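PDB 3HP0: bacillaene synthase dehydratase PksH, which catalyses the dehydration of a carrier-tethered (S)-3-hydroxy-3-methylglutaryl group to 3-methylglutaconyl during synthesis of the antibiotic polyketide bacillaene. Local coordinates for residues 53-58 / 102-107; 94-99 / 119-124; 149-154 / 178-183. All coordinates share one frame; numbering follows the deposited sequence.

Contact 1. Residues 53-58 / 102-107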
loop_
_atom_site.group_PDB
_atom_site.type_symbol
_atom_site.label_atom_id
_atom_site.label_comp_id
_atom_site.label_asym_id
_atom_site.label_seq_id
_atom_site.Cartn_x
_atom_site.Cartn_y
_atom_site.Cartn_z
ATOM N N VAL A 53 13.267 12.057 -3.139
ATOM C CA VAL A 53 12.720 11.055 -2.230
ATOM C C VAL A 53 11.310 11.399 -1.793
ATOM O O VAL A 53 11.010 12.554 -1.529
ATOM C CB VAL A 53 13.594 10.882 -0.938
ATOM C CG1 VAL A 53 13.011 9.778 -0.049
ATOM C CG2 VAL A 53 15.030 10.545 -1.303
ATOM N N VAL A 54 10.447 10.385 -1.720
ATOM C CA VAL A 54 9.073 10.571 -1.271
ATOM C C VAL A 54 8.844 9.626 -0.096
ATOM O O VAL A 54 9.052 8.414 -0.220
ATOM C CB VAL A 54 8.046 10.227 -2.368
ATOM C CG1 VAL A 54 6.639 10.469 -1.840
ATOM C CG2 VAL A 54 8.305 11.055 -3.631
ATOM N N VAL A 55 8.425 10.179 1.040
ATOM C CA VAL A 55 8.168 9.380 2.234
ATOM C C VAL A 55 6.671 9.318 2.524
ATOM O O VAL A 55 5.965 10.321 2.425
ATOM C CB VAL A 55 8.892 9.964 3.472
ATOM C CG1 VAL A 55 8.543 9.155 4.706
ATOM C CG2 VAL A 55 10.403 9.964 3.243
ATOM N N LEU A 56 6.196 8.130 2.869
ATOM C CA LEU A 56 4.790 7.923 3.182
ATOM C C LEU A 56 4.678 7.645 4.674
ATOM O O LEU A 56 5.470 6.884 5.220
ATOM C CB LEU A 56 4.236 6.732 2.388
ATOM C CG LEU A 56 3.964 6.879 0.880
ATOM C CD1 LEU A 56 5.208 7.370 0.152
ATOM C CD2 LEU A 56 3.508 5.535 0.321
ATOM N N GLU A 57 3.701 8.241 5.345
ATOM C CA GLU A 57 3.576 8.018 6.782
ATOM C C GLU A 57 2.274 8.524 7.389
ATOM O O GLU A 57 1.265 8.686 6.695
ATOM C CB GLU A 57 4.732 8.695 7.490
ATOM C CG GLU A 57 4.771 10.180 7.219
ATOM C CD GLU A 57 5.848 10.882 7.997
ATOM O OE1 GLU A 57 5.684 12.092 8.258
ATOM O OE2 GLU A 57 6.863 10.233 8.342
ATOM N N GLY A 58 2.329 8.776 8.698
ATOM C CA GLY A 58 1.190 9.278 9.449
ATOM C C GLY A 58 0.432 8.167 10.151
ATOM O O GLY A 58 -0.803 8.184 10.212
ATOM N N VAL A 102 13.058 7.843 -5.125
ATOM C CA VAL A 102 13.068 6.683 -4.264
ATOM C C VAL A 102 11.904 6.839 -3.304
ATOM O O VAL A 102 11.815 7.845 -2.592
ATOM C CB VAL A 102 14.411 6.603 -3.506
ATOM C CG1 VAL A 102 14.360 5.534 -2.428
ATOM C CG2 VAL A 102 15.535 6.304 -4.513
ATOM N N THR A 103 10.984 5.872 -3.315
ATOM C CA THR A 103 9.835 5.946 -2.426
ATOM C C THR A 103 10.095 5.108 -1.188
ATOM O O THR A 103 10.719 4.052 -1.264
ATOM C CB THR A 103 8.532 5.505 -3.138
ATOM O OG1 THR A 103 8.642 4.147 -3.567
ATOM C CG2 THR A 103 8.277 6.398 -4.358
ATOM N N ILE A 104 9.621 5.602 -0.049
ATOM C CA ILE A 104 9.823 4.936 1.231
ATOM C C ILE A 104 8.579 4.886 2.088
ATOM O O ILE A 104 7.887 5.886 2.245
ATOM C CB ILE A 104 10.883 5.658 2.112
ATOM C CG1 ILE A 104 12.166 5.903 1.332
ATOM C CG2 ILE A 104 11.180 4.821 3.357
ATOM C CD1 ILE A 104 13.200 6.645 2.143
ATOM N N SER A 105 8.325 3.714 2.656
ATOM C CA SER A 105 7.210 3.514 3.566
ATOM C C SER A 105 7.787 3.584 4.970
ATOM O O SER A 105 8.859 3.019 5.250
ATOM C CB SER A 105 6.583 2.131 3.389
ATOM O OG SER A 105 5.684 2.114 2.308
ATOM N N HIS A 106 7.085 4.285 5.845
ATOM C CA HIS A 106 7.506 4.396 7.231
ATOM C C HIS A 106 6.313 3.852 7.997
ATOM O O HIS A 106 5.294 4.527 8.151
ATOM C CB HIS A 106 7.793 5.851 7.590
ATOM C CG HIS A 106 8.255 6.039 8.997
ATOM N ND1 HIS A 106 8.956 5.070 9.681
ATOM C CD2 HIS A 106 8.126 7.082 9.849
ATOM C CE1 HIS A 106 9.236 5.506 10.894
ATOM N NE2 HIS A 106 8.744 6.724 11.022
ATOM N N VAL A 107 6.450 2.618 8.465
ATOM C CA VAL A 107 5.370 1.938 9.152
ATOM C C VAL A 107 5.458 1.782 10.663
ATOM O O VAL A 107 6.506 1.437 11.216
ATOM C CB VAL A 107 5.164 0.521 8.558
ATOM C CG1 VAL A 107 3.735 0.357 8.107
ATOM C CG2 VAL A 107 6.112 0.292 7.395
#

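Contact 2. Residues 94-99 / 119-124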
loop_
_atom_site.group_PDB
_atom_site.type_symbol
_atom_site.label_atom_id
_atom_site.label_comp_id
_atom_site.label_asym_id
_atom_site.label_seq_id
_atom_site.Cartn_x
_atom_site.Cartn_y
_atom_site.Cartn_z
HETATM N N MSE A 94 1.991 1.372 -8.684
HETATM C CA MSE A 94 2.969 1.148 -9.748
HETATM C C MSE A 94 3.880 2.363 -9.881
HETATM O O MSE A 94 5.078 2.233 -10.105
HETATM C CB MSE A 94 2.282 0.901 -11.088
HETATM C CG MSE A 94 1.563 -0.427 -11.191
HETATM SE SE MSE A 94 1.347 -0.978 -13.050
HETATM C CE MSE A 94 3.059 -1.863 -13.268
ATOM N N LYS A 95 3.296 3.544 -9.730
ATOM C CA LYS A 95 4.031 4.799 -9.840
ATOM C C LYS A 95 5.127 4.826 -8.768
ATOM O O LYS A 95 6.274 5.202 -9.038
ATOM C CB LYS A 95 3.068 5.975 -9.637
ATOM C CG LYS A 95 3.450 7.265 -10.338
ATOM C CD LYS A 95 3.237 7.140 -11.840
ATOM C CE LYS A 95 3.017 8.504 -12.497
ATOM N NZ LYS A 95 2.661 8.393 -13.953
ATOM N N LEU A 96 4.762 4.430 -7.551
ATOM C CA LEU A 96 5.705 4.392 -6.446
ATOM C C LEU A 96 6.927 3.577 -6.820
ATOM O O LEU A 96 8.040 3.914 -6.429
ATOM C CB LEU A 96 5.050 3.781 -5.209
ATOM C CG LEU A 96 4.299 4.663 -4.210
ATOM C CD1 LEU A 96 4.046 6.058 -4.746
ATOM C CD2 LEU A 96 3.006 3.965 -3.865
ATOM N N GLN A 97 6.722 2.502 -7.579
ATOM C CA GLN A 97 7.835 1.651 -8.001
ATOM C C GLN A 97 8.556 2.168 -9.244
ATOM O O GLN A 97 9.694 1.782 -9.519
ATOM C CB GLN A 97 7.346 0.255 -8.366
ATOM C CG GLN A 97 6.687 -0.537 -7.304
ATOM C CD GLN A 97 6.689 -2.009 -7.660
ATOM O OE1 GLN A 97 6.055 -2.426 -8.636
ATOM N NE2 GLN A 97 7.417 -2.803 -6.882
ATOM N N THR A 98 7.894 3.035 -9.994
ATOM C CA THR A 98 8.450 3.506 -11.251
ATOM C C THR A 98 8.918 4.955 -11.359
ATOM O O THR A 98 9.784 5.264 -12.164
ATOM C CB THR A 98 7.424 3.249 -12.389
ATOM O OG1 THR A 98 7.082 1.857 -12.417
ATOM C CG2 THR A 98 8.019 3.610 -13.734
ATOM N N GLY A 99 8.345 5.836 -10.555
ATOM C CA GLY A 99 8.700 7.238 -10.634
ATOM C C GLY A 99 10.152 7.625 -10.435
ATOM O O GLY A 99 10.933 6.883 -9.837
ATOM N N VAL A 119 3.114 -0.328 1.373
ATOM C CA VAL A 119 4.410 -0.750 1.893
ATOM C C VAL A 119 5.198 -1.635 0.927
ATOM O O VAL A 119 6.419 -1.502 0.802
ATOM C CB VAL A 119 4.251 -1.489 3.242
ATOM C CG1 VAL A 119 5.584 -2.030 3.698
ATOM C CG2 VAL A 119 3.674 -0.536 4.302
ATOM N N SER A 120 4.493 -2.530 0.248
ATOM C CA SER A 120 5.113 -3.446 -0.693
ATOM C C SER A 120 5.624 -2.723 -1.925
ATOM O O SER A 120 6.693 -3.053 -2.441
ATOM C CB SER A 120 4.108 -4.507 -1.147
ATOM O OG SER A 120 3.533 -5.191 -0.049
ATOM N N ALA A 121 4.842 -1.749 -2.391
ATOM C CA ALA A 121 5.167 -0.987 -3.588
ATOM C C ALA A 121 6.328 -0.009 -3.454
ATOM O O ALA A 121 7.074 0.197 -4.422
ATOM C CB ALA A 121 3.929 -0.239 -4.061
ATOM N N THR A 122 6.484 0.600 -2.275
ATOM C CA THR A 122 7.553 1.557 -2.083
ATOM C C THR A 122 8.892 0.887 -2.325
ATOM O O THR A 122 9.037 -0.318 -2.117
ATOM C CB THR A 122 7.506 2.206 -0.658
ATOM O OG1 THR A 122 7.670 1.213 0.370
ATOM C CG2 THR A 122 6.164 2.928 -0.463
ATOM N N ASP A 123 9.860 1.664 -2.802
ATOM C CA ASP A 123 11.201 1.153 -3.077
ATOM C C ASP A 123 11.864 0.654 -1.798
ATOM O O ASP A 123 12.662 -0.282 -1.832
ATOM C CB ASP A 123 12.089 2.251 -3.656
ATOM C CG ASP A 123 11.646 2.705 -5.030
ATOM O OD1 ASP A 123 11.600 1.860 -5.953
ATOM O OD2 ASP A 123 11.356 3.910 -5.186
ATOM N N ILE A 124 11.531 1.310 -0.683
ATOM C CA ILE A 124 12.083 0.993 0.626
ATOM C C ILE A 124 11.033 1.118 1.720
ATOM O O ILE A 124 10.338 2.136 1.823
ATOM C CB ILE A 124 13.242 1.940 0.975
ATOM C CG1 ILE A 124 14.356 1.773 -0.059
ATOM C CG2 ILE A 124 13.728 1.677 2.413
ATOM C CD1 ILE A 124 15.555 2.634 0.200
#

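Contact 3. Residues 149-154 / 178-183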
loop_
_atom_site.group_PDB
_atom_site.type_symbol
_atom_site.label_atom_id
_atom_site.label_comp_id
_atom_site.label_asym_id
_atom_site.label_seq_id
_atom_site.Cartn_x
_atom_site.Cartn_y
_atom_site.Cartn_z
ATOM N N PRO A 149 0.485 -8.894 -6.238
ATOM C CA PRO A 149 1.627 -8.822 -7.164
ATOM C C PRO A 149 2.806 -8.042 -6.571
ATOM O O PRO A 149 3.972 -8.402 -6.761
ATOM C CB PRO A 149 1.036 -8.156 -8.407
ATOM C CG PRO A 149 -0.422 -8.567 -8.346
ATOM C CD PRO A 149 -0.744 -8.389 -6.873
ATOM N N PHE A 150 2.491 -6.973 -5.851
ATOM C CA PHE A 150 3.513 -6.153 -5.197
ATOM C C PHE A 150 4.124 -6.929 -4.011
ATOM O O PHE A 150 5.344 -6.946 -3.828
ATOM C CB PHE A 150 2.886 -4.841 -4.710
ATOM C CG PHE A 150 2.378 -3.957 -5.824
ATOM C CD1 PHE A 150 3.249 -3.114 -6.518
ATOM C CD2 PHE A 150 1.036 -4.001 -6.210
ATOM C CE1 PHE A 150 2.797 -2.334 -7.570
ATOM C CE2 PHE A 150 0.569 -3.217 -7.271
ATOM C CZ PHE A 150 1.451 -2.385 -7.950
ATOM N N LEU A 151 3.268 -7.583 -3.226
ATOM C CA LEU A 151 3.725 -8.358 -2.080
ATOM C C LEU A 151 4.630 -9.484 -2.561
ATOM O O LEU A 151 5.740 -9.682 -2.043
ATOM C CB LEU A 151 2.535 -8.947 -1.295
ATOM C CG LEU A 151 2.934 -9.731 -0.022
ATOM C CD1 LEU A 151 3.737 -8.823 0.917
ATOM C CD2 LEU A 151 1.702 -10.256 0.707
ATOM N N ILE A 152 4.152 -10.206 -3.567
ATOM C CA ILE A 152 4.890 -11.320 -4.136
ATOM C C ILE A 152 6.251 -10.900 -4.664
ATOM O O ILE A 152 7.233 -11.623 -4.503
ATOM C CB ILE A 152 4.067 -11.992 -5.263
ATOM C CG1 ILE A 152 2.888 -12.737 -4.628
ATOM C CG2 ILE A 152 4.977 -12.895 -6.136
ATOM C CD1 ILE A 152 2.003 -13.461 -5.618
ATOM N N ARG A 153 6.322 -9.732 -5.294
ATOM C CA ARG A 153 7.607 -9.276 -5.807
ATOM C C ARG A 153 8.614 -9.130 -4.648
ATOM O O ARG A 153 9.813 -9.323 -4.831
ATOM C CB ARG A 153 7.470 -7.936 -6.546
ATOM C CG ARG A 153 8.842 -7.337 -6.901
ATOM C CD ARG A 153 8.807 -5.861 -7.306
ATOM N NE ARG A 153 10.144 -5.276 -7.170
ATOM C CZ ARG A 153 10.710 -4.950 -6.005
ATOM N NH1 ARG A 153 10.051 -5.134 -4.862
ATOM N NH2 ARG A 153 11.949 -4.475 -5.976
ATOM N N ARG A 154 8.117 -8.798 -3.462
ATOM C CA ARG A 154 8.987 -8.622 -2.300
ATOM C C ARG A 154 9.342 -9.882 -1.519
ATOM O O ARG A 154 10.499 -10.076 -1.156
ATOM C CB ARG A 154 8.370 -7.620 -1.312
ATOM C CG ARG A 154 8.874 -6.204 -1.457
ATOM C CD ARG A 154 8.181 -5.269 -0.485
ATOM N NE ARG A 154 8.724 -3.923 -0.585
ATOM C CZ ARG A 154 9.785 -3.485 0.091
ATOM N NH1 ARG A 154 10.419 -4.290 0.941
ATOM N NH2 ARG A 154 10.242 -2.251 -0.120
ATOM N N TRP A 178 11.523 -12.116 5.755
ATOM C CA TRP A 178 10.925 -12.389 4.451
ATOM C C TRP A 178 11.232 -11.366 3.358
ATOM O O TRP A 178 11.138 -11.672 2.171
ATOM C CB TRP A 178 9.410 -12.515 4.587
ATOM C CG TRP A 178 8.961 -13.642 5.467
ATOM C CD1 TRP A 178 9.751 -14.551 6.116
ATOM C CD2 TRP A 178 7.608 -13.986 5.788
ATOM N NE1 TRP A 178 8.971 -15.439 6.815
ATOM C CE2 TRP A 178 7.653 -15.120 6.626
ATOM C CE3 TRP A 178 6.360 -13.452 5.436
ATOM C CZ2 TRP A 178 6.497 -15.724 7.128
ATOM C CZ3 TRP A 178 5.215 -14.053 5.933
ATOM C CH2 TRP A 178 5.291 -15.182 6.765
ATOM N N GLY A 179 11.592 -10.153 3.751
ATOM C CA GLY A 179 11.883 -9.137 2.763
ATOM C C GLY A 179 10.742 -8.154 2.607
ATOM O O GLY A 179 10.833 -7.244 1.786
ATOM N N LEU A 180 9.667 -8.338 3.381
ATOM C CA LEU A 180 8.523 -7.430 3.324
ATOM C C LEU A 180 8.973 -6.016 3.682
ATOM O O LEU A 180 8.502 -5.039 3.110
ATOM C CB LEU A 180 7.420 -7.871 4.285
ATOM C CG LEU A 180 6.243 -6.884 4.404
ATOM C CD1 LEU A 180 5.808 -6.408 3.016
ATOM C CD2 LEU A 180 5.070 -7.541 5.126
ATOM N N ILE A 181 9.883 -5.904 4.639
ATOM C CA ILE A 181 10.393 -4.608 5.016
ATOM C C ILE A 181 11.918 -4.676 5.062
ATOM O O ILE A 181 12.499 -5.701 5.440
ATOM C CB ILE A 181 9.834 -4.124 6.412
ATOM C CG1 ILE A 181 10.006 -5.216 7.451
ATOM C CG2 ILE A 181 8.365 -3.713 6.307
ATOM C CD1 ILE A 181 11.340 -5.147 8.135
ATOM N N ASP A 182 12.562 -3.592 4.644
ATOM C CA ASP A 182 14.014 -3.490 4.654
ATOM C C ASP A 182 14.265 -2.681 5.923
ATOM O O ASP A 182 13.748 -1.579 6.058
ATOM C CB ASP A 182 14.511 -2.687 3.432
ATOM C CG ASP A 182 13.765 -3.024 2.156
ATOM O OD1 ASP A 182 12.688 -2.436 1.898
ATOM O OD2 ASP A 182 14.236 -3.887 1.379
ATOM N N ALA A 183 15.011 -3.218 6.873
ATOM C CA ALA A 183 15.304 -2.469 8.111
ATOM C C ALA A 183 14.105 -1.992 8.949
ATOM O O ALA A 183 13.096 -1.511 8.448
ATOM C CB ALA A 183 16.170 -1.279 7.795
#

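Contact 1. Residues 53-58 / 102-107
The backbones of Val54 and Leu56 bracket Ile104 in two neighbouring parallel strands of the crotonase sheet; four hydrogen bonds join strands 53-57 and 102-107. Val54 N gives to Val102 O at 3.0 Å and Val54 O takes Ile104 N at 2.9 Å; Leu56 N then reaches Ile104 O, and Leu56 O receives His106 N. Leu56 CD1 comes within 3.7 Å of Ile104 O. On the face shared by Val53, Val55 and Ile104, the Ile104 CD1 methyl meets Val53 CG1 at 3.8 Å. Ile104 reaches it because CG1 stands beside its own backbone N, chi1 -51°. Leu196 and Leu199 of helix 190-199 pack on Val53, and Leu199 also on Ile104. Leu56 and Thr103 point to the other face and pack on Thr122; there Thr103 OG1 bonds to Leu96 O and Ser105 OG to Thr122 OG1. Strands 17-22 and 124-127 flank the pair. At the C-terminal end Glu57 runs extended beyond CG, its carboxylate plane turned 39° from the His106 ring. His106 NE2 is hydrogen-bonded to Asp189 OD1, while Glu57 OE2 lies in the ring plane, 3.7 Å from the CD2 edge of His106.

Contact 2. Residues 94-99 / 119-124
Gln97 sets its CG against the oxygen of Ala121, the last residue of helix 115-121, with Gln97 CG 3.0 Å from Ala121 O. This is a tight carbon-oxygen contact, with no hydrogen bond from the amide: that end has gone past, leaving Gln97 NE2 3.9 Å from Ala121 O. CG sits beside the Gln97 backbone N, chi1 -61°, and the extended chain beyond it carries the amide toward Phe150 and Arg153 of helix 148-155. Leu96, one residue earlier, turns its CB toward the other segment, and its CD2 methyl touches Ala121 CB at 4.3 Å; Leu43 of helix 34-48 also packs on Leu96. Asp123 brings its carboxylate back toward the end of helix 87-98, where Asp123 OD2 comes within 3.5 Å of Leu96 O. Two acceptors meet here, and Asp123 OD2 forms a salt bridge with Lys211 NZ and accepts Thr103 N. The positive charge of Lys211, which also makes a weak bond to Gln97 O, probably eases this gathering of oxygens. Each segment here closes a helix, at Thr98 and Ala121, and helix 87-98 leads into strand 102-107 while helix 115-121 leads into strand 124-127, a packing of helix ends above neighbouring parallel strands of the crotonase core.

Contact 3. Residues 149-154 / 178-183
Arg154 and Asp182 form a salt bridge in which both terminal nitrogens of the arginine grip one oxygen. Arg154 NH1 is 3.1 Å and Arg154 NH2 3.2 Å from Asp182 OD1, which lies in the guanidinium plane. The guanidinium and carboxylate planes are 65° apart; NH2 uses the syn lone pair of OD1, and NH1 meets it from above the carboxylate plane. A chain extended from CG to NE carries the guanidinium out from the helix to this end-on grip. Asp182 OD1 also accepts Ala125 N, which helps fix the carboxylate. To a backbone acceptor, Arg154 NH1 donates to Gly179 O at 3.1 Å, again near the guanidinium plane; Leu180 O is slightly closer to Arg154 NH1, at 3.0 Å, but at a poor angle. The arginine thereby ties helix 148-155 of the crotonase fold to the turn that follows helix 172-178. Arg154 NE and NH2 also donate to Ser120 O, in the last turn of helix 115-121, and to Thr122 O just beyond it. In the apolar part Leu151 CD1 touches Leu180 CD1 at 3.8 Å, the two side chains slanting past each other. Ser120 lies against both leucines, and the Leu151 side chain is about 9 Å from that of active-site Glu137.

Overall arrangement
Contact 1 is the most buried of the three, a backbone-bonded strand pair in the sheet; contacts 2 and 3 are partly buried and rely on side chains and helix ends. Contact 2 adjoins contact 1, their centres 10 Å apart: strand 102-107 follows helix 87-98, and Ser105 N meets Ile124 O. Contacts 2 and 3 meet at residues 119-124, where Ser120 O and Thr122 O accept from Arg154. Contacts 1 and 3 do not touch each other; residues 119-124 touch both. Chemistry shifts accordingly, from regular backbone hydrogen bonds and apolar methyls in the sheet, through bond-free packing across contact 2, to a charged pair in contact 3.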